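Side-chain contacts in oxysterol-binding protein homolog 1 (Saccharomyces cerevisiae, PDB 5H28), which transfers sterols and other lipids between membranes without vesicles, and is captured here as its ankyrin-repeat domain, the part that targets it to the nucleus-vacuole junction through NVJ1: residues A[30-35]-A[73-78]; A[88-93]-A[104-109]; A[149-154]-A[176-181]. One frame throughout, in Å; residues are numbered along the deposited sequence.

Interaction 1: residues A[30-35]-A[73-78]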
ATOM      1  N   GLN A  30     -13.706 -18.443  22.294  1.00 22.66           N
ATOM      2  CA  GLN A  30     -14.619 -17.482  22.893  1.00 24.63           C
ATOM      3  C   GLN A  30     -14.159 -17.273  24.337  1.00 24.54           C
ATOM      4  O   GLN A  30     -13.534 -18.154  24.924  1.00 24.61           O
ATOM      5  CB  GLN A  30     -16.046 -18.036  22.891  1.00 26.27           C
ATOM      6  CG  GLN A  30     -16.537 -18.519  21.531  1.00 29.03           C
ATOM      7  CD  GLN A  30     -16.632 -17.404  20.512  1.00 30.21           C
ATOM      8  OE1 GLN A  30     -17.232 -16.361  20.774  1.00 32.12           O
ATOM      9  NE2 GLN A  30     -16.046 -17.618  19.339  1.00 31.31           N
ATOM     10  N   PRO A  31     -14.462 -16.106  24.935  1.00 24.05           N
ATOM     11  CA  PRO A  31     -15.194 -14.982  24.344  1.00 24.22           C
ATOM     12  C   PRO A  31     -14.307 -14.115  23.458  1.00 23.50           C
ATOM     13  O   PRO A  31     -13.096 -14.322  23.384  1.00 24.45           O
ATOM     14  CB  PRO A  31     -15.697 -14.229  25.569  1.00 23.86           C
ATOM     15  CG  PRO A  31     -14.551 -14.384  26.514  1.00 23.50           C
ATOM     16  CD  PRO A  31     -14.187 -15.849  26.362  1.00 24.44           C
ATOM     17  N   LEU A  32     -14.919 -13.138  22.796  1.00 23.70           N
ATOM     18  CA  LEU A  32     -14.198 -12.239  21.904  1.00 23.18           C
ATOM     19  C   LEU A  32     -13.282 -11.283  22.662  1.00 23.06           C
ATOM     20  O   LEU A  32     -12.334 -10.743  22.088  1.00 22.62           O
ATOM     21  CB  LEU A  32     -15.189 -11.428  21.063  1.00 23.58           C
ATOM     22  CG  LEU A  32     -14.612 -10.495  19.992  1.00 22.32           C
ATOM     23  CD1 LEU A  32     -13.984 -11.320  18.876  1.00 22.81           C
ATOM     24  CD2 LEU A  32     -15.717  -9.608  19.430  1.00 23.21           C
ATOM     25  N   ASP A  33     -13.553 -11.075  23.947  1.00 21.77           N
ATOM     26  CA  ASP A  33     -12.742 -10.154  24.733  1.00 20.67           C
ATOM     27  C   ASP A  33     -11.604 -10.797  25.517  1.00 19.87           C
ATOM     28  O   ASP A  33     -11.031 -10.174  26.409  1.00 19.59           O
ATOM     29  CB  ASP A  33     -13.637  -9.332  25.672  1.00 21.46           C
ATOM     30  CG  ASP A  33     -14.366 -10.186  26.692  1.00 21.28           C
ATOM     31  OD1 ASP A  33     -14.836 -11.285  26.332  1.00 21.01           O
ATOM     32  OD2 ASP A  33     -14.486  -9.742  27.853  1.00 23.29           O
ATOM     33  N   ASP A  34     -11.274 -12.043  25.190  1.00 18.93           N
ATOM     34  CA  ASP A  34     -10.171 -12.714  25.868  1.00 18.60           C
ATOM     35  C   ASP A  34      -8.903 -12.361  25.095  1.00 17.68           C
ATOM     36  O   ASP A  34      -8.800 -12.641  23.902  1.00 15.77           O
ATOM     37  CB  ASP A  34     -10.373 -14.232  25.874  1.00 20.79           C
ATOM     38  CG  ASP A  34      -9.280 -14.960  26.637  1.00 24.40           C
ATOM     39  OD1 ASP A  34      -8.100 -14.844  26.247  1.00 26.61           O
ATOM     40  OD2 ASP A  34      -9.600 -15.648  27.629  1.00 26.94           O
ATOM     41  N   PRO A  35      -7.925 -11.735  25.766  1.00 16.40           N
ATOM     42  CA  PRO A  35      -6.663 -11.338  25.134  1.00 15.68           C
ATOM     43  C   PRO A  35      -5.935 -12.468  24.408  1.00 14.97           C
ATOM     44  O   PRO A  35      -5.454 -12.288  23.289  1.00 13.12           O
ATOM     45  CB  PRO A  35      -5.846 -10.795  26.303  1.00 18.04           C
ATOM     46  CG  PRO A  35      -6.890 -10.270  27.229  1.00 18.16           C
ATOM     47  CD  PRO A  35      -7.937 -11.352  27.189  1.00 17.66           C
ATOM     48  N   LEU A  73     -16.652 -14.424  13.486  1.00 21.37           N
ATOM     49  CA  LEU A  73     -15.331 -14.241  14.080  1.00 19.45           C
ATOM     50  C   LEU A  73     -15.222 -12.875  14.746  1.00 19.36           C
ATOM     51  O   LEU A  73     -14.529 -12.717  15.750  1.00 18.08           O
ATOM     52  CB  LEU A  73     -14.243 -14.379  13.009  1.00 18.58           C
ATOM     53  CG  LEU A  73     -12.817 -14.545  13.546  1.00 17.65           C
ATOM     54  CD1 LEU A  73     -12.691 -15.914  14.199  1.00 19.49           C
ATOM     55  CD2 LEU A  73     -11.802 -14.398  12.423  1.00 17.90           C
ATOM     56  N   ASN A  74     -15.913 -11.894  14.174  1.00 18.82           N
ATOM     57  CA  ASN A  74     -15.916 -10.531  14.691  1.00 18.58           C
ATOM     58  C   ASN A  74     -14.530  -9.920  14.829  1.00 17.26           C
ATOM     59  O   ASN A  74     -14.243  -9.182  15.775  1.00 17.21           O
ATOM     60  CB  ASN A  74     -16.655 -10.473  16.026  1.00 19.65           C
ATOM     61  CG  ASN A  74     -18.144 -10.673  15.861  1.00 21.50           C
ATOM     62  OD1 ASN A  74     -18.755 -10.106  14.954  1.00 22.69           O
ATOM     63  ND2 ASN A  74     -18.739 -11.473  16.734  1.00 23.33           N
ATOM     64  N   ILE A  75     -13.677 -10.241  13.868  1.00 16.79           N
ATOM     65  CA  ILE A  75     -12.321  -9.722  13.813  1.00 16.69           C
ATOM     66  C   ILE A  75     -11.944  -9.721  12.346  1.00 14.60           C
ATOM     67  O   ILE A  75     -12.135 -10.722  11.658  1.00 15.76           O
ATOM     68  CB  ILE A  75     -11.297 -10.634  14.523  1.00 18.03           C
ATOM     69  CG1 ILE A  75     -11.663 -10.822  15.992  1.00 20.35           C
ATOM     70  CG2 ILE A  75      -9.905 -10.023  14.405  1.00 19.46           C
ATOM     71  CD1 ILE A  75     -10.721 -11.759  16.728  1.00 22.27           C
ATOM     72  N   HIS A  76     -11.432  -8.604  11.853  1.00 11.82           N
ATOM     73  CA  HIS A  76     -11.002  -8.581  10.470  1.00 10.07           C
ATOM     74  C   HIS A  76      -9.509  -8.831  10.449  1.00 11.45           C
ATOM     75  O   HIS A  76      -8.705  -7.967  10.810  1.00 13.70           O
ATOM     76  CB  HIS A  76     -11.358  -7.254   9.804  1.00  9.95           C
ATOM     77  CG  HIS A  76     -12.807  -7.147   9.446  1.00 12.00           C
ATOM     78  ND1 HIS A  76     -13.707  -6.410  10.186  1.00 13.96           N
ATOM     79  CD2 HIS A  76     -13.526  -7.744   8.467  1.00 12.68           C
ATOM     80  CE1 HIS A  76     -14.917  -6.558   9.677  1.00 13.93           C
ATOM     81  NE2 HIS A  76     -14.835  -7.362   8.633  1.00 12.87           N
ATOM     82  N   LEU A  77      -9.150 -10.046  10.049  1.00  8.55           N
ATOM     83  CA  LEU A  77      -7.758 -10.450   9.985  1.00  8.32           C
ATOM     84  C   LEU A  77      -6.992  -9.565   9.022  1.00  7.88           C
ATOM     85  O   LEU A  77      -7.479  -9.220   7.941  1.00  9.25           O
ATOM     86  CB  LEU A  77      -7.656 -11.914   9.557  1.00  8.64           C
ATOM     87  CG  LEU A  77      -8.423 -12.888  10.457  1.00  9.07           C
ATOM     88  CD1 LEU A  77      -8.195 -14.308   9.971  1.00 11.30           C
ATOM     89  CD2 LEU A  77      -7.966 -12.736  11.909  1.00 11.03           C
ATOM     90  N   ASP A  78      -5.791  -9.185   9.440  1.00  8.03           N
ATOM     91  CA  ASP A  78      -4.918  -8.334   8.654  1.00  7.43           C
ATOM     92  C   ASP A  78      -4.043  -9.224   7.782  1.00  7.46           C
ATOM     93  O   ASP A  78      -3.266 -10.034   8.286  1.00  7.00           O
ATOM     94  CB  ASP A  78      -4.045  -7.498   9.592  1.00  8.05           C
ATOM     95  CG  ASP A  78      -3.243  -6.441   8.862  1.00  9.58           C
ATOM     96  OD1 ASP A  78      -3.170  -6.489   7.616  1.00  8.83           O
ATOM     97  OD2 ASP A  78      -2.676  -5.564   9.546  1.00 11.21           O
TER
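Leu32 reaches from the turn between helices 18-28 and 35-42 of this ankyrin-repeat domain to the bend formed by Leu73, Asn74 and Ile75, in the loop that follows helix 54-64. It supplies every direct touch from the first segment, and its two methyls divide the work. Leu32 CD1 lies 3.5 Å from the backbone oxygen Leu73 O. The same methyl also meets the branch of Ile75, with Leu32 CD1 and Ile75 CG1 3.7 Å apart; these two side chains lie alongside each other, pointing opposite ways. CD2 turns instead to the outer side and rests on Asn74, Leu32 CD2 to Asn74 CB being 3.6 Å, and here one side chain runs across the other.

The firmer side is the one that faces helix 35-42. Leu73 is buried, its own side chain directed away from Leu32 and packed on Leu41 and Trp64, while Ile75 leans on Gln38 and Leu41, so Leu32 CD1 packs beside residues that themselves rest on helices 35-42 and 54-64. The other side is looser, for Leu32 and Asn74 are both exposed. The whole contact is small, burying 122 Å² between the segments. Asn74 has positive backbone angles (phi 56°, psi 37°), a left-handed conformation that bends the chain between Leu73 and Ile75 and leaves its CB facing the leucine.

Leu32 sits second in a type I turn running from Pro31, which follows a cis peptide bond, to Asp34. The closing bond from Asp34 N to Pro31 O is weak, but Asp34 then caps helix 35-42 through OD1 and Val37 N. The first torsion of Leu32, chi1 -176°, sets CG anti to the backbone N and points it at the opposing loop; Leu32 CD1 ends 3.9 Å from Ile75 CD1.

Interaction 2: residues A[88-93]-A[104-109]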
ATOM      1  N   THR A  88       5.286 -11.077   7.963  1.00  6.07           N
ATOM      2  CA  THR A  88       3.887 -11.119   7.551  1.00  6.60           C
ATOM      3  C   THR A  88       3.657 -12.521   6.999  1.00  5.62           C
ATOM      4  O   THR A  88       4.605 -13.289   6.840  1.00  4.82           O
ATOM      5  CB  THR A  88       3.615 -10.147   6.398  1.00  6.59           C
ATOM      6  OG1 THR A  88       4.388 -10.551   5.256  1.00  6.12           O
ATOM      7  CG2 THR A  88       3.991  -8.731   6.784  1.00  7.54           C
ATOM      8  N   PRO A  89       2.394 -12.876   6.712  1.00  5.97           N
ATOM      9  CA  PRO A  89       2.129 -14.206   6.165  1.00  4.84           C
ATOM     10  C   PRO A  89       2.889 -14.408   4.853  1.00  3.85           C
ATOM     11  O   PRO A  89       3.332 -15.515   4.552  1.00  5.73           O
ATOM     12  CB  PRO A  89       0.616 -14.195   5.976  1.00  5.06           C
ATOM     13  CG  PRO A  89       0.166 -13.378   7.162  1.00  5.24           C
ATOM     14  CD  PRO A  89       1.143 -12.221   7.134  1.00  6.83           C
ATOM     15  N   LEU A  90       3.043 -13.331   4.088  1.00  4.39           N
ATOM     16  CA  LEU A  90       3.761 -13.392   2.816  1.00  4.81           C
ATOM     17  C   LEU A  90       5.235 -13.729   3.052  1.00  6.05           C
ATOM     18  O   LEU A  90       5.828 -14.479   2.278  1.00  5.95           O
ATOM     19  CB  LEU A  90       3.633 -12.063   2.068  1.00  5.59           C
ATOM     20  CG  LEU A  90       4.222 -12.012   0.654  1.00  4.74           C
ATOM     21  CD1 LEU A  90       3.479 -12.969  -0.273  1.00  8.29           C
ATOM     22  CD2 LEU A  90       4.129 -10.585   0.129  1.00  7.79           C
ATOM     23  N   HIS A  91       5.829 -13.180   4.113  1.00  6.06           N
ATOM     24  CA  HIS A  91       7.227 -13.482   4.427  1.00  4.00           C
ATOM     25  C   HIS A  91       7.368 -14.972   4.717  1.00  5.21           C
ATOM     26  O   HIS A  91       8.305 -15.626   4.257  1.00  4.55           O
ATOM     27  CB  HIS A  91       7.704 -12.743   5.682  1.00  4.56           C
ATOM     28  CG  HIS A  91       8.057 -11.305   5.467  1.00  3.90           C
ATOM     29  ND1 HIS A  91       7.123 -10.294   5.525  1.00  5.17           N
ATOM     30  CD2 HIS A  91       9.253 -10.700   5.266  1.00  4.15           C
ATOM     31  CE1 HIS A  91       7.728  -9.129   5.377  1.00  5.73           C
ATOM     32  NE2 HIS A  91       9.021  -9.347   5.219  1.00  5.14           N
ATOM     33  N   ILE A  92       6.434 -15.495   5.504  1.00  4.35           N
ATOM     34  CA  ILE A  92       6.453 -16.899   5.879  1.00  6.13           C
ATOM     35  C   ILE A  92       6.248 -17.798   4.664  1.00  4.78           C
ATOM     36  O   ILE A  92       6.946 -18.797   4.496  1.00  6.54           O
ATOM     37  CB  ILE A  92       5.361 -17.197   6.946  1.00  7.02           C
ATOM     38  CG1 ILE A  92       5.558 -16.294   8.172  1.00  8.06           C
ATOM     39  CG2 ILE A  92       5.396 -18.667   7.340  1.00  8.57           C
ATOM     40  CD1 ILE A  92       6.897 -16.428   8.875  1.00  8.29           C
ATOM     41  N   ALA A  93       5.294 -17.439   3.813  1.00  5.41           N
ATOM     42  CA  ALA A  93       5.013 -18.230   2.624  1.00  5.20           C
ATOM     43  C   ALA A  93       6.208 -18.261   1.677  1.00  6.31           C
ATOM     44  O   ALA A  93       6.529 -19.301   1.105  1.00  6.70           O
ATOM     45  CB  ALA A  93       3.789 -17.676   1.909  1.00  6.08           C
ATOM     46  N   PHE A 104      -1.255 -16.241  -4.504  1.00  6.75           N
ATOM     47  CA  PHE A 104      -2.603 -15.937  -4.040  1.00  6.33           C
ATOM     48  C   PHE A 104      -2.602 -14.654  -3.219  1.00  6.65           C
ATOM     49  O   PHE A 104      -3.408 -13.759  -3.448  1.00  7.18           O
ATOM     50  CB  PHE A 104      -3.144 -17.096  -3.194  1.00  8.31           C
ATOM     51  CG  PHE A 104      -4.427 -16.780  -2.477  1.00  9.03           C
ATOM     52  CD1 PHE A 104      -5.604 -16.554  -3.182  1.00 11.34           C
ATOM     53  CD2 PHE A 104      -4.456 -16.709  -1.086  1.00 10.12           C
ATOM     54  CE1 PHE A 104      -6.792 -16.263  -2.515  1.00 10.69           C
ATOM     55  CE2 PHE A 104      -5.643 -16.417  -0.409  1.00 10.26           C
ATOM     56  CZ  PHE A 104      -6.811 -16.195  -1.126  1.00 11.61           C
ATOM     57  N   LEU A 105      -1.687 -14.559  -2.263  1.00  6.83           N
ATOM     58  CA  LEU A 105      -1.620 -13.365  -1.435  1.00  6.63           C
ATOM     59  C   LEU A 105      -1.334 -12.109  -2.262  1.00  6.96           C
ATOM     60  O   LEU A 105      -1.932 -11.055  -2.027  1.00  6.39           O
ATOM     61  CB  LEU A 105      -0.556 -13.539  -0.346  1.00  6.47           C
ATOM     62  CG  LEU A 105      -0.853 -14.574   0.744  1.00  6.66           C
ATOM     63  CD1 LEU A 105       0.372 -14.724   1.642  1.00  6.89           C
ATOM     64  CD2 LEU A 105      -2.075 -14.154   1.555  1.00  9.89           C
ATOM     65  N   LEU A 106      -0.436 -12.219  -3.240  1.00  6.96           N
ATOM     66  CA  LEU A 106      -0.098 -11.072  -4.081  1.00  7.05           C
ATOM     67  C   LEU A 106      -1.267 -10.606  -4.945  1.00  6.38           C
ATOM     68  O   LEU A 106      -1.249  -9.487  -5.454  1.00  7.61           O
ATOM     69  CB  LEU A 106       1.116 -11.390  -4.961  1.00  7.11           C
ATOM     70  CG  LEU A 106       2.448 -11.438  -4.204  1.00  7.12           C
ATOM     71  CD1 LEU A 106       3.569 -11.866  -5.128  1.00  9.29           C
ATOM     72  CD2 LEU A 106       2.739 -10.067  -3.616  1.00  8.09           C
ATOM     73  N   ASP A 107      -2.282 -11.452  -5.105  1.00  9.05           N
ATOM     74  CA  ASP A 107      -3.448 -11.075  -5.902  1.00 10.33           C
ATOM     75  C   ASP A 107      -4.570 -10.467  -5.064  1.00 10.51           C
ATOM     76  O   ASP A 107      -5.600 -10.067  -5.602  1.00 11.17           O
ATOM     77  CB  ASP A 107      -4.008 -12.282  -6.665  1.00 12.03           C
ATOM     78  CG  ASP A 107      -3.123 -12.710  -7.821  1.00 15.89           C
ATOM     79  OD1 ASP A 107      -2.414 -11.849  -8.385  1.00 19.07           O
ATOM     80  OD2 ASP A 107      -3.150 -13.909  -8.175  1.00 19.31           O
ATOM     81  N   GLN A 108      -4.382 -10.392  -3.752  1.00  8.12           N
ATOM     82  CA  GLN A 108      -5.417  -9.838  -2.883  1.00  7.91           C
ATOM     83  C   GLN A 108      -5.412  -8.317  -2.851  1.00  7.58           C
ATOM     84  O   GLN A 108      -4.358  -7.687  -2.858  1.00  8.76           O
ATOM     85  CB  GLN A 108      -5.262 -10.385  -1.465  1.00  5.48           C
ATOM     86  CG  GLN A 108      -5.341 -11.898  -1.403  1.00  8.14           C
ATOM     87  CD  GLN A 108      -6.521 -12.435  -2.181  1.00  9.18           C
ATOM     88  OE1 GLN A 108      -7.675 -12.181  -1.836  1.00 11.39           O
ATOM     89  NE2 GLN A 108      -6.238 -13.172  -3.249  1.00 10.96           N
ATOM     90  N   PRO A 109      -6.605  -7.709  -2.809  1.00  9.29           N
ATOM     91  CA  PRO A 109      -6.787  -6.256  -2.779  1.00  9.35           C
ATOM     92  C   PRO A 109      -6.016  -5.499  -1.696  1.00  9.43           C
ATOM     93  O   PRO A 109      -5.493  -4.414  -1.950  1.00  9.55           O
ATOM     94  CB  PRO A 109      -8.296  -6.105  -2.603  1.00 10.95           C
ATOM     95  CG  PRO A 109      -8.834  -7.293  -3.320  1.00 11.09           C
ATOM     96  CD  PRO A 109      -7.908  -8.395  -2.859  1.00  9.53           C
TER
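Helix 89-95 meets helix 99-106 with Leu90 and Leu105 as the nearest backbone positions, their CA atoms 6.9 Å apart; the pair lies in what is predicted to be the second ankyrin repeat. Thr88-Pro89-Leu90-His91 is the TPLH signature of such repeats. Thr88 is its N-cap: His91 N donates to Thr88 OG1 over 3.2 Å. The same hydroxyl shares a 2.8 Å hydrogen bond with His91 ND1, joining the cap to the imidazole ring, whose NE2 is bonded to Leu121 O.

Between the segments the contact is entirely apolar. Leu105 sends its CD1 methyl against the first helix, 3.8 Å from Leu90 CA, and also touches Pro89, Leu105 CD1 to Pro89 CB being 4.4 Å. Leu90 has CG anti to its own N (chi1 -174°), which sends its methyls across. Leu90 CD1 lies 4.0 Å from Leu105 CD1, the two side chains antiparallel; its other methyl meets Leu106 crosswise, Leu90 CD2 to Leu106 CD2, 4.0 Å.

Gln108 folds back so that its side-chain amide bonds Phe104 O (Gln108 NE2 to Phe104 O, 2.9 Å); Asp107 N reaches that oxygen from the opposite face. The polar bonds of Thr88, Phe104 and Gln108 thus stay within each segment, while the two helical segments meet by van der Waals packing of methyls on side chains and backbone.

Interaction 3: residues A[149-154]-A[176-181]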
ATOM      1  N   GLN A 149      -0.802   3.686 -14.049  1.00  6.08           N
ATOM      2  CA  GLN A 149      -1.908   3.964 -14.948  1.00  6.74           C
ATOM      3  C   GLN A 149      -3.111   4.443 -14.136  1.00  6.79           C
ATOM      4  O   GLN A 149      -3.752   5.428 -14.495  1.00  5.47           O
ATOM      5  CB  GLN A 149      -2.277   2.702 -15.733  1.00  9.62           C
ATOM      6  CG  GLN A 149      -3.535   2.834 -16.573  1.00 14.94           C
ATOM      7  CD  GLN A 149      -3.295   2.501 -18.029  1.00 20.84           C
ATOM      8  OE1 GLN A 149      -2.986   1.361 -18.376  1.00 24.42           O
ATOM      9  NE2 GLN A 149      -3.430   3.500 -18.894  1.00 20.51           N
ATOM     10  N   GLU A 150      -3.404   3.753 -13.037  1.00  6.23           N
ATOM     11  CA  GLU A 150      -4.539   4.130 -12.196  1.00  5.55           C
ATOM     12  C   GLU A 150      -4.394   5.569 -11.707  1.00  5.64           C
ATOM     13  O   GLU A 150      -5.356   6.340 -11.704  1.00  6.06           O
ATOM     14  CB  GLU A 150      -4.659   3.194 -10.990  1.00  6.96           C
ATOM     15  CG  GLU A 150      -5.935   3.424 -10.195  1.00  5.91           C
ATOM     16  CD  GLU A 150      -6.126   2.456  -9.034  1.00  9.09           C
ATOM     17  OE1 GLU A 150      -7.217   2.484  -8.420  1.00  9.05           O
ATOM     18  OE2 GLU A 150      -5.200   1.678  -8.732  1.00 11.29           O
ATOM     19  N   PHE A 151      -3.183   5.926 -11.295  1.00  5.66           N
ATOM     20  CA  PHE A 151      -2.914   7.272 -10.810  1.00  6.22           C
ATOM     21  C   PHE A 151      -3.136   8.290 -11.933  1.00  5.99           C
ATOM     22  O   PHE A 151      -3.774   9.328 -11.714  1.00  5.80           O
ATOM     23  CB  PHE A 151      -1.481   7.343 -10.265  1.00  5.48           C
ATOM     24  CG  PHE A 151      -1.150   8.627  -9.558  1.00  4.46           C
ATOM     25  CD1 PHE A 151      -1.953   9.110  -8.526  1.00  5.92           C
ATOM     26  CD2 PHE A 151      -0.003   9.338  -9.896  1.00  6.26           C
ATOM     27  CE1 PHE A 151      -1.614  10.285  -7.840  1.00  7.61           C
ATOM     28  CE2 PHE A 151       0.346  10.514  -9.217  1.00  6.18           C
ATOM     29  CZ  PHE A 151      -0.459  10.988  -8.189  1.00  6.58           C
ATOM     30  N   ARG A 152      -2.636   7.988 -13.134  1.00  5.13           N
ATOM     31  CA  ARG A 152      -2.812   8.889 -14.280  1.00  5.79           C
ATOM     32  C   ARG A 152      -4.288   9.076 -14.604  1.00  5.54           C
ATOM     33  O   ARG A 152      -4.731  10.185 -14.903  1.00  7.41           O
ATOM     34  CB  ARG A 152      -2.111   8.346 -15.533  1.00  6.32           C
ATOM     35  CG  ARG A 152      -0.583   8.314 -15.472  1.00  6.64           C
ATOM     36  CD  ARG A 152       0.019   8.200 -16.876  1.00  6.83           C
ATOM     37  NE  ARG A 152      -0.418   7.002 -17.599  1.00  7.73           N
ATOM     38  CZ  ARG A 152       0.101   5.784 -17.444  1.00  7.32           C
ATOM     39  NH1 ARG A 152      -0.372   4.771 -18.156  1.00  8.57           N
ATOM     40  NH2 ARG A 152       1.091   5.572 -16.587  1.00  6.65           N
ATOM     41  N   THR A 153      -5.048   7.988 -14.557  1.00  5.79           N
ATOM     42  CA  THR A 153      -6.472   8.066 -14.850  1.00  6.44           C
ATOM     43  C   THR A 153      -7.152   8.982 -13.844  1.00  6.39           C
ATOM     44  O   THR A 153      -7.918   9.877 -14.218  1.00  6.43           O
ATOM     45  CB  THR A 153      -7.126   6.678 -14.783  1.00  6.50           C
ATOM     46  OG1 THR A 153      -6.553   5.839 -15.792  1.00  7.41           O
ATOM     47  CG2 THR A 153      -8.630   6.780 -15.014  1.00  8.97           C
ATOM     48  N   ALA A 154      -6.847   8.769 -12.567  1.00  6.17           N
ATOM     49  CA  ALA A 154      -7.443   9.558 -11.503  1.00  5.69           C
ATOM     50  C   ALA A 154      -7.074  11.037 -11.563  1.00  6.33           C
ATOM     51  O   ALA A 154      -7.952  11.893 -11.410  1.00  8.17           O
ATOM     52  CB  ALA A 154      -7.067   8.976 -10.148  1.00  6.96           C
ATOM     53  N   LEU A 176       4.249   3.638  -5.451  1.00 11.98           N
ATOM     54  CA  LEU A 176       3.845   4.753  -6.300  1.00 12.62           C
ATOM     55  C   LEU A 176       4.496   6.001  -5.721  1.00 12.71           C
ATOM     56  O   LEU A 176       4.119   6.467  -4.648  1.00 13.99           O
ATOM     57  CB  LEU A 176       2.323   4.929  -6.319  1.00 11.62           C
ATOM     58  CG  LEU A 176       1.850   6.167  -7.100  1.00 12.50           C
ATOM     59  CD1 LEU A 176       2.265   6.044  -8.565  1.00 13.19           C
ATOM     60  CD2 LEU A 176       0.342   6.307  -6.992  1.00 12.96           C
ATOM     61  N   ASP A 177       5.491   6.524  -6.427  1.00 12.91           N
ATOM     62  CA  ASP A 177       6.202   7.713  -5.980  1.00 13.08           C
ATOM     63  C   ASP A 177       5.615   8.944  -6.657  1.00 11.94           C
ATOM     64  O   ASP A 177       5.784   9.144  -7.860  1.00 11.81           O
ATOM     65  CB  ASP A 177       7.690   7.583  -6.312  1.00 15.40           C
ATOM     66  CG  ASP A 177       8.510   8.759  -5.817  1.00 16.77           C
ATOM     67  OD1 ASP A 177       7.961   9.634  -5.115  1.00 17.98           O
ATOM     68  OD2 ASP A 177       9.717   8.801  -6.133  1.00 22.34           O
ATOM     69  N   ILE A 178       4.928   9.765  -5.871  1.00 11.21           N
ATOM     70  CA  ILE A 178       4.303  10.975  -6.388  1.00 10.82           C
ATOM     71  C   ILE A 178       5.355  11.905  -6.995  1.00 10.19           C
ATOM     72  O   ILE A 178       5.046  12.718  -7.863  1.00  9.37           O
ATOM     73  CB  ILE A 178       3.513  11.704  -5.261  1.00 10.58           C
ATOM     74  CG1 ILE A 178       2.626  12.797  -5.857  1.00 12.12           C
ATOM     75  CG2 ILE A 178       4.473  12.281  -4.229  1.00 12.66           C
ATOM     76  CD1 ILE A 178       1.680  13.418  -4.849  1.00 12.79           C
ATOM     77  N   ASN A 179       6.601  11.766  -6.552  1.00 10.16           N
ATOM     78  CA  ASN A 179       7.689  12.594  -7.062  1.00 10.10           C
ATOM     79  C   ASN A 179       8.521  11.937  -8.153  1.00 11.38           C
ATOM     80  O   ASN A 179       9.473  12.532  -8.658  1.00 12.77           O
ATOM     81  CB  ASN A 179       8.601  13.016  -5.911  1.00  9.85           C
ATOM     82  CG  ASN A 179       7.918  13.970  -4.966  1.00 10.12           C
ATOM     83  OD1 ASN A 179       7.427  15.017  -5.381  1.00 11.67           O
ATOM     84  ND2 ASN A 179       7.877  13.614  -3.685  1.00 11.26           N
ATOM     85  N   GLY A 180       8.158  10.715  -8.525  1.00 10.30           N
ATOM     86  CA  GLY A 180       8.900  10.017  -9.554  1.00 11.29           C
ATOM     87  C   GLY A 180       8.358  10.243 -10.951  1.00 12.67           C
ATOM     88  O   GLY A 180       7.254  10.755 -11.130  1.00 14.96           O
ATOM     89  N   MET A 181       9.146   9.863 -11.948  1.00 12.31           N
ATOM     90  CA  MET A 181       8.743  10.013 -13.338  1.00 12.00           C
ATOM     91  C   MET A 181       7.817   8.871 -13.722  1.00 12.18           C
ATOM     92  O   MET A 181       8.105   7.703 -13.447  1.00 13.22           O
ATOM     93  CB  MET A 181       9.974  10.003 -14.242  1.00 14.07           C
ATOM     94  CG  MET A 181      11.001  11.054 -13.874  1.00 15.87           C
ATOM     95  SD  MET A 181      12.474  10.971 -14.902  1.00 19.07           S
ATOM     96  CE  MET A 181      13.426   9.751 -14.009  1.00 18.89           C
TER
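The contact belongs to the ankyrin-repeat domain where the long helix 130-156 lies over the loop that leaves the short helix 172-175 and leads to helix 189-196. Phe151 of the long helix meets Leu176, the first residue after helix 172-175 to leave helical angles, and, more lightly, Ile178. The methyl Leu176 CD2 lies over one face of the phenyl ring in a CH-pi contact, 4.1 Å from the centroid of the Phe151 ring and 26° off its normal. It is shifted toward the root of the ring: Leu176 CD2 is 3.8 Å from Phe151 CG and also close to Phe151 CB. The two side chains meet nearly at a right angle. At the other end of the ring, Ile178 CG1 is 4.3 Å from Phe151 CZ and approaches obliquely.

Phe151 CG stands anti to the backbone N, chi1 -172°, which projects the ring off the helix toward the loop. Phe155 makes an edge-to-face contact with the same ring, and Leu163 and Val189 also touch Phe151, so the side chain brings together helices 130-156, 160-167 and 189-196.

The loop has polar fastenings of its own. A type I turn runs from Asp177 to Gly180, closed by Gly180 N and Asp177 O at 2.9 Å. Within it, Asp177 OD1 accepts from Asn179 N at 2.9 Å in an Asx turn, the donor coming from above the carboxylate plane. Asn179 ND2 donates to Gly209 O and Asn179 OD1 accepts from Asp211 N, linking the turn to the loop after helix 199-207. Nearby, Arg152 forms a salt bridge with Asp182. The division of chemistry is plain: between the two segments the hold is dispersive, a methyl on a ring, whereas hydrogen bonds fold the turn that follows Leu176.

The three contacts follow one another along the chain without nesting, and they are spread along an elongated ankyrin domain of helices and loops without strands. Interaction 1 joins loops near the N-terminal end, and its centre is 21 Å from that of interaction 2, although their nearest atoms come to about 5 Å. The centre of interaction 3 is about 24 Å from that of interaction 2 and 37 Å from that of interaction 1, on the opposite side of the chain's centre from both. Helix 54-64 touches residues of interactions 1 and 2, while helices 99-106 and 130-156 are consecutive and lead from interaction 2 to 3. Local apolar contacts thus recur along the domain that is required for binding NVJ1.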